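Local coordinates for endo-beta-1,4-glucanase (Bacillus licheniformis, PDB 2JEN), which cleaves the beta-1,4-glucan backbone of xyloglucan, a plant cell-wall polysaccharide, as a glycoside hydrolase of family 12, at residues Tyr46-Asn51 against Ile65-Asp70; Asp70-Trp75 against Gln250-Asn255; Ala88-Val93 against Phe240-Phe245. The protein carries 1 engineered substitution. All blocks are in the same frame, centred on the assembly; numbering follows the deposited sequence.

Interaction 1 (Tyr46-Asn51 against Ile65-Asp70). With XYS (alpha-D-xylopyranose), chain B; GLC (alpha-D-glucopyranose), chain C.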
loop_
_atom_site.group_PDB
_atom_site.type_symbol
_atom_site.label_atom_id
_atom_site.label_comp_id
_atom_site.label_asym_id
_atom_site.label_seq_id
_atom_site.Cartn_x
_atom_site.Cartn_y
_atom_site.Cartn_z
ATOM N N TYR A 46 11.888 25.680 -8.188
ATOM C CA TYR A 46 11.425 25.136 -6.904
ATOM C C TYR A 46 11.389 23.640 -6.967
ATOM O O TYR A 46 11.278 23.046 -8.041
ATOM C CB TYR A 46 10.004 25.607 -6.606
ATOM C CG TYR A 46 9.734 27.088 -6.759
ATOM C CD1 TYR A 46 10.446 28.046 -6.048
ATOM C CD2 TYR A 46 8.728 27.527 -7.592
ATOM C CE1 TYR A 46 10.141 29.406 -6.179
ATOM C CE2 TYR A 46 8.433 28.854 -7.733
ATOM C CZ TYR A 46 9.137 29.789 -7.019
ATOM O OH TYR A 46 8.830 31.135 -7.157
ATOM N N TYR A 47 11.383 23.020 -5.795
ATOM C CA TYR A 47 10.916 21.615 -5.707
ATOM C C TYR A 47 10.178 21.389 -4.441
ATOM O O TYR A 47 10.482 21.970 -3.402
ATOM C CB TYR A 47 12.063 20.598 -5.848
ATOM C CG TYR A 47 13.248 20.778 -4.915
ATOM C CD1 TYR A 47 14.306 21.604 -5.256
ATOM C CD2 TYR A 47 13.332 20.079 -3.704
ATOM C CE1 TYR A 47 15.398 21.723 -4.409
ATOM C CE2 TYR A 47 14.455 20.206 -2.880
ATOM C CZ TYR A 47 15.464 21.049 -3.228
ATOM O OH TYR A 47 16.585 21.141 -2.424
ATOM N N ILE A 48 9.166 20.547 -4.528
ATOM C CA ILE A 48 8.530 19.983 -3.352
ATOM C C ILE A 48 9.468 18.868 -2.888
ATOM O O ILE A 48 9.944 18.073 -3.685
ATOM C CB ILE A 48 7.097 19.444 -3.628
ATOM C CG1 ILE A 48 6.272 20.416 -4.501
ATOM C CG2 ILE A 48 6.409 19.141 -2.325
ATOM C CD1 ILE A 48 4.899 19.902 -4.889
ATOM N N PHE A 49 9.691 18.828 -1.597
ATOM C CA PHE A 49 10.702 17.959 -0.996
ATOM C C PHE A 49 10.101 17.102 0.119
ATOM O O PHE A 49 9.519 17.622 1.075
ATOM C CB PHE A 49 11.805 18.863 -0.413
ATOM C CG PHE A 49 13.028 18.150 0.125
ATOM C CD1 PHE A 49 13.545 17.011 -0.473
ATOM C CD2 PHE A 49 13.702 18.688 1.193
ATOM C CE1 PHE A 49 14.696 16.406 0.026
ATOM C CE2 PHE A 49 14.830 18.060 1.693
ATOM C CZ PHE A 49 15.328 16.943 1.111
ATOM N N ASN A 50 10.207 15.779 -0.028
ATOM C CA ASN A 50 9.648 14.838 0.938
ATOM C C ASN A 50 10.635 14.683 2.079
ATOM O O ASN A 50 11.271 13.633 2.287
ATOM C CB ASN A 50 9.303 13.501 0.269
ATOM C CG ASN A 50 8.240 12.755 1.024
ATOM O OD1 ASN A 50 7.448 13.381 1.746
ATOM N ND2 ASN A 50 8.100 11.466 0.787
ATOM N N ASN A 51 10.774 15.767 2.858
ATOM C CA ASN A 51 11.796 15.895 3.901
ATOM C C ASN A 51 11.331 15.224 5.175
ATOM O O ASN A 51 10.357 15.669 5.770
ATOM C CB ASN A 51 12.067 17.385 4.138
ATOM C CG ASN A 51 13.091 17.665 5.187
ATOM O OD1 ASN A 51 13.401 16.833 5.993
ATOM N ND2 ASN A 51 13.599 18.885 5.177
ATOM N N ILE A 65 4.254 13.598 -1.269
ATOM C CA ILE A 65 4.232 14.907 -1.886
ATOM C C ILE A 65 3.528 14.821 -3.236
ATOM O O ILE A 65 3.634 13.812 -3.908
ATOM C CB ILE A 65 5.645 15.520 -2.022
ATOM C CG1 ILE A 65 6.621 14.631 -2.802
ATOM C CG2 ILE A 65 6.176 15.890 -0.626
ATOM C CD1 ILE A 65 7.932 15.320 -3.237
ATOM N N TYR A 66 2.787 15.864 -3.636
ATOM C CA TYR A 66 2.122 15.851 -4.939
ATOM C C TYR A 66 2.104 17.207 -5.595
ATOM O O TYR A 66 2.108 18.253 -4.952
ATOM C CB TYR A 66 0.690 15.319 -4.815
ATOM C CG TYR A 66 -0.312 16.268 -4.163
ATOM C CD1 TYR A 66 -0.518 16.299 -2.796
ATOM C CD2 TYR A 66 -1.057 17.113 -4.941
ATOM C CE1 TYR A 66 -1.444 17.147 -2.241
ATOM C CE2 TYR A 66 -1.991 17.977 -4.400
ATOM C CZ TYR A 66 -2.162 17.995 -3.038
ATOM O OH TYR A 66 -3.164 18.803 -2.495
ATOM N N HIS A 67 2.070 17.152 -6.928
ATOM C CA HIS A 67 1.945 18.341 -7.764
ATOM C C HIS A 67 0.982 18.041 -8.868
ATOM O O HIS A 67 1.281 17.195 -9.711
ATOM C CB HIS A 67 3.321 18.709 -8.347
ATOM C CG HIS A 67 3.333 19.914 -9.239
ATOM N ND1 HIS A 67 3.094 19.824 -10.593
ATOM C CD2 HIS A 67 3.566 21.220 -8.978
ATOM C CE1 HIS A 67 3.159 21.036 -11.120
ATOM N NE2 HIS A 67 3.459 21.905 -10.165
ATOM N N ASN A 68 -0.171 18.703 -8.867
ATOM C CA ASN A 68 -1.114 18.627 -9.992
ATOM C C ASN A 68 -0.873 19.778 -10.976
ATOM O O ASN A 68 -0.884 19.579 -12.178
ATOM C CB ASN A 68 -2.555 18.633 -9.500
ATOM C CG ASN A 68 -2.878 17.485 -8.582
ATOM O OD1 ASN A 68 -2.323 16.377 -8.735
ATOM N ND2 ASN A 68 -3.765 17.729 -7.620
ATOM N N SER A 69 -0.685 20.968 -10.439
ATOM C CA SER A 69 -0.271 22.144 -11.192
ATOM C C SER A 69 0.483 23.068 -10.234
ATOM O O SER A 69 0.479 22.854 -9.012
ATOM C CB SER A 69 -1.477 22.894 -11.734
ATOM O OG SER A 69 -2.129 23.591 -10.705
ATOM N N ASP A 70 0.969 24.190 -10.761
ATOM C CA ASP A 70 1.641 25.144 -9.915
ATOM C C ASP A 70 0.702 25.891 -8.955
ATOM O O ASP A 70 1.173 26.652 -8.082
ATOM C CB ASP A 70 2.418 26.150 -10.748
ATOM C CG ASP A 70 3.531 25.550 -11.574
ATOM O OD1 ASP A 70 3.902 24.371 -11.430
ATOM O OD2 ASP A 70 4.058 26.325 -12.423
HETATM C C1 XYS B . 18.082 14.814 5.639
HETATM C C2 XYS B . 17.846 13.311 5.732
HETATM C C3 XYS B . 16.714 12.860 4.800
HETATM C C4 XYS B . 15.541 13.834 4.957
HETATM C C5 XYS B . 15.919 15.316 4.825
HETATM O O2 XYS B . 19.055 12.631 5.358
HETATM O O3 XYS B . 16.251 11.511 5.016
HETATM O O4 XYS B . 14.501 13.476 4.085
HETATM O O5 XYS B . 16.932 15.592 5.726
HETATM C C1 GLC C . 16.085 20.856 9.360
HETATM C C2 GLC C . 16.222 20.508 7.891
HETATM C C3 GLC C . 16.917 19.180 7.720
HETATM C C4 GLC C . 18.253 19.251 8.456
HETATM C C5 GLC C . 18.007 19.601 9.934
HETATM C C6 GLC C . 19.361 19.803 10.631
HETATM O O2 GLC C . 14.974 20.515 7.197
HETATM O O3 GLC C . 17.005 18.876 6.317
HETATM O O4 GLC C . 18.934 18.031 8.422
HETATM O O5 GLC C . 17.367 20.861 9.992
HETATM O O6 GLC C . 19.622 18.755 11.538
#
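I48 and I65 meet through different choices of torsion: I48 holds CG1 anti to its carbonyl carbon (chi1 -44°), which leaves CG2 anti to the backbone N and facing I65, whereas I65 tucks CG1 between backbone N and carbonyl carbon (chi1 56°). The two side chains then slide past each other in opposite directions, methyl beside methyl, with I48 CG2 3.7 Å from I65 CG2. The long branch of I65 carries CD1 to 3.4 Å from the carbonyl O of I48. In return, the extended end of I48 brings CD1 to 3.2 Å from the carbonyl O of Y66, close to the CB of H67. No hydrogen bond joins the segments, whose strand axes pass 7.5 Å apart, so this is sheet-to-sheet packing in a beta sandwich. At one end the OD1 of N50 rests against the CG2 of I65 and is held by Q63; next door, N51 ND2 donates to O2 of the chain C glucose (2.9 Å), linking the core to the glycan pocket. At the other end H67 NE2 gives D70 OD1 a hydrogen bond of 2.8 Å; the acceptor OD1 lies close to the imidazole plane and uses its anti lone pair, while D70 OD2 pairs with K42. Strand 46-49 runs between strands 38-41 and 91-95 in one sheet; strand 62-67 lies between 30-32 and 72-79 in the other.

Interaction 2 (Asp70-Trp75 against Gln250-Asn255)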
loop_
_atom_site.group_PDB
_atom_site.type_symbol
_atom_site.label_atom_id
_atom_site.label_comp_id
_atom_site.label_asym_id
_atom_site.label_seq_id
_atom_site.Cartn_x
_atom_site.Cartn_y
_atom_site.Cartn_z
ATOM N N ASP A 70 0.969 24.190 -10.761
ATOM C CA ASP A 70 1.641 25.144 -9.915
ATOM C C ASP A 70 0.702 25.891 -8.955
ATOM O O ASP A 70 1.173 26.652 -8.082
ATOM C CB ASP A 70 2.418 26.150 -10.748
ATOM C CG ASP A 70 3.531 25.550 -11.574
ATOM O OD1 ASP A 70 3.902 24.371 -11.430
ATOM O OD2 ASP A 70 4.058 26.325 -12.423
ATOM N N SER A 71 -0.601 25.718 -9.136
ATOM C CA SER A 71 -1.599 26.248 -8.204
ATOM C C SER A 71 -2.426 25.156 -7.515
ATOM O O SER A 71 -3.477 25.439 -6.985
ATOM C CB SER A 71 -2.531 27.236 -8.915
ATOM O OG SER A 71 -3.323 26.576 -9.878
ATOM N N ASP A 72 -1.916 23.927 -7.507
ATOM C CA ASP A 72 -2.630 22.809 -6.894
ATOM C C ASP A 72 -1.605 21.734 -6.579
ATOM O O ASP A 72 -1.346 20.822 -7.363
ATOM C CB ASP A 72 -3.720 22.294 -7.852
ATOM C CG ASP A 72 -4.612 21.246 -7.220
ATOM O OD1 ASP A 72 -4.846 21.311 -5.974
ATOM O OD2 ASP A 72 -5.149 20.379 -7.981
ATOM N N MET A 73 -1.068 21.808 -5.383
ATOM C CA MET A 73 0.047 20.963 -4.962
ATOM C C MET A 73 0.028 20.861 -3.462
ATOM O O MET A 73 -0.671 21.667 -2.803
ATOM C CB MET A 73 1.372 21.516 -5.472
ATOM C CG MET A 73 1.715 22.869 -4.938
ATOM S SD MET A 73 3.234 23.544 -5.648
ATOM C CE MET A 73 3.020 25.309 -5.361
ATOM N N GLY A 74 0.795 19.941 -2.895
ATOM C CA GLY A 74 0.765 19.809 -1.446
ATOM C C GLY A 74 1.356 18.494 -1.004
ATOM O O GLY A 74 2.224 17.927 -1.684
ATOM N N TRP A 75 0.928 18.030 0.152
ATOM C CA TRP A 75 1.433 16.789 0.726
ATOM C C TRP A 75 0.457 16.268 1.770
ATOM O O TRP A 75 -0.358 17.013 2.272
ATOM C CB TRP A 75 2.858 16.923 1.275
ATOM C CG TRP A 75 3.097 18.130 2.143
ATOM C CD1 TRP A 75 2.930 18.219 3.496
ATOM C CD2 TRP A 75 3.621 19.398 1.722
ATOM N NE1 TRP A 75 3.248 19.480 3.922
ATOM C CE2 TRP A 75 3.711 20.218 2.866
ATOM C CE3 TRP A 75 4.023 19.929 0.491
ATOM C CZ2 TRP A 75 4.139 21.537 2.814
ATOM C CZ3 TRP A 75 4.438 21.246 0.443
ATOM C CH2 TRP A 75 4.498 22.031 1.603
ATOM N N GLN A 250 -3.195 16.759 5.801
ATOM C CA GLN A 250 -2.687 17.198 4.547
ATOM C C GLN A 250 -2.712 18.706 4.456
ATOM O O GLN A 250 -3.479 19.379 5.180
ATOM C CB GLN A 250 -3.513 16.604 3.420
ATOM C CG GLN A 250 -4.916 17.149 3.305
ATOM C CD GLN A 250 -5.740 16.382 2.312
ATOM O OE1 GLN A 250 -5.502 16.455 1.086
ATOM N NE2 GLN A 250 -6.717 15.632 2.822
ATOM N N ILE A 251 -1.903 19.215 3.547
ATOM C CA ILE A 251 -1.947 20.593 3.113
ATOM C C ILE A 251 -2.182 20.632 1.622
ATOM O O ILE A 251 -1.731 19.750 0.877
ATOM C CB ILE A 251 -0.622 21.338 3.447
ATOM C CG1 ILE A 251 -0.746 22.871 3.302
ATOM C CG2 ILE A 251 0.555 20.830 2.607
ATOM C CD1 ILE A 251 0.414 23.666 3.905
ATOM N N ASN A 252 -2.858 21.687 1.173
ATOM C CA ASN A 252 -2.936 22.013 -0.225
ATOM C C ASN A 252 -2.549 23.464 -0.368
ATOM O O ASN A 252 -2.971 24.312 0.443
ATOM C CB ASN A 252 -4.350 21.792 -0.767
ATOM C CG ASN A 252 -4.479 22.225 -2.183
ATOM O OD1 ASN A 252 -4.242 21.424 -3.171
ATOM N ND2 ASN A 252 -4.811 23.463 -2.343
ATOM N N ILE A 253 -1.714 23.752 -1.342
ATOM C CA ILE A 253 -1.226 25.065 -1.652
ATOM C C ILE A 253 -1.818 25.505 -2.988
ATOM O O ILE A 253 -1.744 24.773 -3.986
ATOM C CB ILE A 253 0.296 25.083 -1.706
ATOM C CG1 ILE A 253 0.844 24.773 -0.305
ATOM C CG2 ILE A 253 0.815 26.412 -2.260
ATOM C CD1 ILE A 253 2.325 24.505 -0.272
ATOM N N SER A 254 -2.458 26.687 -2.989
ATOM C CA SER A 254 -3.181 27.208 -4.150
ATOM C C SER A 254 -2.480 28.404 -4.787
ATOM O O SER A 254 -2.831 28.809 -5.890
ATOM C CB SER A 254 -4.616 27.599 -3.760
ATOM O OG SER A 254 -4.588 28.670 -2.841
ATOM N N ASN A 255 -1.464 28.946 -4.120
ATOM C CA ASN A 255 -0.654 30.019 -4.658
ATOM C C ASN A 255 0.709 29.958 -4.011
ATOM O O ASN A 255 0.808 29.783 -2.797
ATOM C CB ASN A 255 -1.280 31.399 -4.425
ATOM C CG ASN A 255 -0.619 32.472 -5.266
ATOM O OD1 ASN A 255 -0.330 32.281 -6.450
ATOM N ND2 ASN A 255 -0.328 33.584 -4.642
HETATM O O HOH W 1 0.926 29.382 -7.616
#
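M73 pairs with I253 and W75 with I251 in an antiparallel ladder of the six-stranded sheet of the jelly-roll sandwich, the fold of family 12. At both hydrogen-bonded pairs the backbone groups are answered in each direction. I253 N donates to M73 O at 2.8 Å, almost straight at 174°, while the return bond from M73 N to I253 O is weak at 3.3 Å. The next rung is more even: I251 N reaches W75 O at 3.0 Å and W75 N reaches I251 O at 3.2 Å. The residues between, G74 and N252, form a non-hydrogen-bonded pair and turn their backbone bonds outward, G74 to Y66 and N252 to S125. W75 NE1, buried in the sandwich, is satisfied by T242 OG1 of the opposing sheet. On the other side of the ladder, a second subunit serves the polar groups: D72 takes N82 N and S81 OG of that neighbour as well as N68 ND2 of its own chain, and Q250 NE2 reaches T248 of that neighbour. At the loop end a water lies 2.8 Å from D70 O, probably as donor, though it has more acceptors in reach than protons. Facing the interior, W75 and I251 lie side by side, and the CG2 methyl of I251 makes a CH-pi contact 3.3 Å from the centroid of the indole five-membered ring, 14° off its normal.

Interaction 3 (Ala88-Val93 against Phe240-Phe245). With GLC (alpha-D-glucopyranose), chain D; GLC (alpha-D-glucopyranose), chain E; XYS (alpha-D-xylopyranose), chain F.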
loop_
_atom_site.group_PDB
_atom_site.type_symbol
_atom_site.label_atom_id
_atom_site.label_comp_id
_atom_site.label_asym_id
_atom_site.label_seq_id
_atom_site.Cartn_x
_atom_site.Cartn_y
_atom_site.Cartn_z
ATOM N N ALA A 88 9.328 15.586 10.583
ATOM C CA ALA A 88 9.396 15.823 9.150
ATOM C C ALA A 88 9.095 17.287 8.860
ATOM O O ALA A 88 8.424 17.956 9.671
ATOM C CB ALA A 88 8.365 14.911 8.425
ATOM N N TYR A 89 9.576 17.764 7.703
ATOM C CA TYR A 89 9.258 19.094 7.209
ATOM C C TYR A 89 9.023 18.990 5.702
ATOM O O TYR A 89 9.792 19.529 4.897
ATOM C CB TYR A 89 10.391 20.053 7.535
ATOM C CG TYR A 89 10.200 21.510 7.108
ATOM C CD1 TYR A 89 9.111 22.271 7.541
ATOM C CD2 TYR A 89 11.084 22.124 6.243
ATOM C CE1 TYR A 89 8.968 23.612 7.206
ATOM C CE2 TYR A 89 10.947 23.457 5.887
ATOM C CZ TYR A 89 9.847 24.173 6.311
ATOM O OH TYR A 89 9.758 25.501 5.970
ATOM N N PRO A 90 7.952 18.296 5.305
ATOM C CA PRO A 90 7.571 18.365 3.887
ATOM C C PRO A 90 7.397 19.839 3.530
ATOM O O PRO A 90 6.841 20.619 4.315
ATOM C CB PRO A 90 6.230 17.599 3.829
ATOM C CG PRO A 90 5.699 17.676 5.271
ATOM C CD PRO A 90 6.952 17.612 6.130
ATOM N N SER A 91 7.887 20.226 2.361
ATOM C CA SER A 91 8.107 21.622 2.081
ATOM C C SER A 91 8.360 21.860 0.618
ATOM O O SER A 91 8.661 20.935 -0.147
ATOM C CB SER A 91 9.301 22.105 2.899
ATOM O OG SER A 91 10.378 21.188 2.801
ATOM N N ILE A 92 8.208 23.131 0.224
ATOM C CA ILE A 92 8.742 23.640 -1.031
ATOM C C ILE A 92 10.047 24.353 -0.743
ATOM O O ILE A 92 10.103 25.168 0.169
ATOM C CB ILE A 92 7.768 24.604 -1.729
ATOM C CG1 ILE A 92 6.415 23.944 -1.936
ATOM C CG2 ILE A 92 8.382 25.110 -3.033
ATOM C CD1 ILE A 92 5.290 24.947 -2.358
ATOM N N VAL A 93 11.062 24.091 -1.565
ATOM C CA VAL A 93 12.404 24.693 -1.447
ATOM C C VAL A 93 12.602 25.602 -2.626
ATOM O O VAL A 93 12.485 25.170 -3.773
ATOM C CB VAL A 93 13.514 23.613 -1.387
ATOM C CG1 VAL A 93 14.923 24.213 -1.427
ATOM C CG2 VAL A 93 13.326 22.736 -0.167
ATOM N N PHE A 240 9.019 26.713 2.427
ATOM C CA PHE A 240 7.740 26.787 3.125
ATOM C C PHE A 240 7.233 25.376 3.296
ATOM O O PHE A 240 7.179 24.608 2.329
ATOM C CB PHE A 240 6.702 27.584 2.348
ATOM C CG PHE A 240 5.357 27.632 3.026
ATOM C CD1 PHE A 240 4.366 26.756 2.673
ATOM C CD2 PHE A 240 5.114 28.530 4.055
ATOM C CE1 PHE A 240 3.145 26.774 3.336
ATOM C CE2 PHE A 240 3.923 28.542 4.722
ATOM C CZ PHE A 240 2.922 27.676 4.350
ATOM N N GLY A 241 6.853 25.022 4.521
ATOM C CA GLY A 241 6.339 23.683 4.731
ATOM C C GLY A 241 5.678 23.522 6.054
ATOM O O GLY A 241 5.343 24.526 6.709
ATOM N N THR A 242 5.395 22.275 6.417
ATOM C CA THR A 242 4.748 21.966 7.682
ATOM C C THR A 242 5.683 21.121 8.513
ATOM O O THR A 242 5.937 19.979 8.173
ATOM C CB THR A 242 3.414 21.245 7.480
ATOM O OG1 THR A 242 3.650 20.042 6.739
ATOM C CG2 THR A 242 2.377 22.064 6.720
ATOM N N GLU A 243 6.162 21.623 9.649
ATOM C CA GLU A 243 6.840 20.735 10.600
ATOM C C GLU A 243 5.771 19.929 11.272
ATOM O O GLU A 243 4.783 20.479 11.773
ATOM C CB GLU A 243 7.621 21.495 11.665
ATOM C CG GLU A 243 8.798 22.305 11.136
ATOM C CD GLU A 243 9.631 22.925 12.230
ATOM O OE1 GLU A 243 9.119 23.758 12.976
ATOM O OE2 GLU A 243 10.817 22.565 12.350
ATOM N N VAL A 244 5.917 18.599 11.259
ATOM C CA VAL A 244 4.948 17.722 11.873
ATOM C C VAL A 244 5.610 17.012 13.044
ATOM O O VAL A 244 6.686 16.417 12.904
ATOM C CB VAL A 244 4.380 16.677 10.906
ATOM C CG1 VAL A 244 3.334 15.816 11.669
ATOM C CG2 VAL A 244 3.777 17.356 9.656
ATOM N N PHE A 245 4.986 17.141 14.225
ATOM C CA PHE A 245 5.398 16.505 15.438
ATOM C C PHE A 245 4.636 15.193 15.623
ATOM O O PHE A 245 5.189 14.167 16.031
ATOM C CB PHE A 245 5.171 17.445 16.611
ATOM C CG PHE A 245 5.913 18.738 16.509
ATOM C CD1 PHE A 245 5.393 19.791 15.757
ATOM C CD2 PHE A 245 7.128 18.909 17.132
ATOM C CE1 PHE A 245 6.089 21.000 15.644
ATOM C CE2 PHE A 245 7.806 20.150 17.048
ATOM C CZ PHE A 245 7.276 21.178 16.305
HETATM C C1 GLC D . 14.142 24.831 12.259
HETATM C C2 GLC D . 15.425 24.057 12.552
HETATM C C3 GLC D . 15.977 23.535 11.252
HETATM C C4 GLC D . 14.954 22.584 10.639
HETATM C C5 GLC D . 13.690 23.428 10.425
HETATM C C6 GLC D . 12.577 22.717 9.646
HETATM O O1 GLC D . 13.583 25.416 13.402
HETATM O O2 GLC D . 16.476 24.809 13.119
HETATM O O3 GLC D . 17.255 22.990 11.583
HETATM O O4 GLC D . 15.394 22.122 9.381
HETATM O O5 GLC D . 13.233 23.896 11.686
HETATM O O6 GLC D . 12.222 21.488 10.242
HETATM C C1 GLC E . 11.224 22.910 18.020
HETATM C C2 GLC E . 10.663 23.918 17.045
HETATM C C3 GLC E . 11.054 23.596 15.623
HETATM C C4 GLC E . 12.549 23.299 15.484
HETATM C C5 GLC E . 12.970 22.317 16.591
HETATM C C6 GLC E . 14.480 22.101 16.566
HETATM O O2 GLC E . 9.254 23.901 17.129
HETATM O O3 GLC E . 10.731 24.697 14.812
HETATM O O4 GLC E . 12.824 22.800 14.175
HETATM O O5 GLC E . 12.638 22.856 17.850
HETATM O O6 GLC E . 14.797 20.957 17.361
HETATM C C1 XYS F . 6.715 22.148 21.258
HETATM C C2 XYS F . 5.800 21.945 22.439
HETATM C C3 XYS F . 5.297 20.518 22.466
HETATM C C4 XYS F . 4.655 20.195 21.128
HETATM C C5 XYS F . 5.670 20.486 20.038
HETATM O O2 XYS F . 6.484 22.263 23.658
HETATM O O3 XYS F . 4.378 20.323 23.533
HETATM O O4 XYS F . 4.364 18.806 21.095
HETATM O O5 XYS F . 6.082 21.852 20.052
#
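E243 crosses Y89 obliquely where two antiparallel segments of the jelly roll's second sheet run into the glycan-binding cleft. Four backbone hydrogen bonds join the segments, from I92 and F240, which bond in both directions, to a single bridge at A88 and V244. Along the way T242 N donates to P90 O at 3.0 Å, and at the bridge V244 N donates to A88 O, also at 3.0 Å. Between the I92-F240 and P90-T242 bonds, S91 and G241 form a close non-hydrogen-bonded pair.

The side chain of E243 can be followed outward from this ladder. Its CB lies 4.1 Å from the carbonyl O of A88. CG comes next, 3.6 Å from CD1 of Y89, and the chain then runs on extended (chi2 -174°), which carries the carboxylate beyond the tyrosine into the sugars. CD lies nearest O3 of the chain E glucose and O6 of the chain D glucose. OE1 accepts from O3 of the chain E glucose at 2.6 Å and is also held by N133 ND2. OE2 accepts from O6 of the chain D glucose at 2.8 Å, with O4 of the chain E glucose nearby as well. The carboxylate therefore bridges two sugars, its plane nearly perpendicular to the Y89 ring.

That ring is itself held from several directions. C6 of the chain D glucose lies over one face and S91 CB over the opposite one, while the hydroxyl bonds to the A135 carbonyl on strand 131-141. S91 OG donates to Y89 O at 2.7 Å, tying the two residues together within the segment. Farther along the cleft F245 offers its ring to the chain E glucose again and to the chain F xylose: O2 of the glucose comes to the edge near CZ, and C5 of the xylose sits over the face, 3.6 Å from CD2.

How the interactions relate
The three contacts lie in and between the two sheets of the sandwich, with interaction 3 nearest the centre of the chain. Interactions 1 and 2 have centres about 8 Å apart, share D70, and are tied by neighbouring strands 62-67 and 72-79. Interaction 3 lies about 11 Å from interaction 1 and 13 Å from interaction 2, centre to centre. It joins interaction 1 through neighbouring strands 46-49 and 91-95, and meets interaction 2 across the sheet interface, where I92 packs on I253. Along the chain, interaction 1 closes first and interaction 3 nests within the long loop closed by interaction 2. Interactions 1 and 3 supply glycan-pocket residues, while interactions 1 and 2 reach the second subunit.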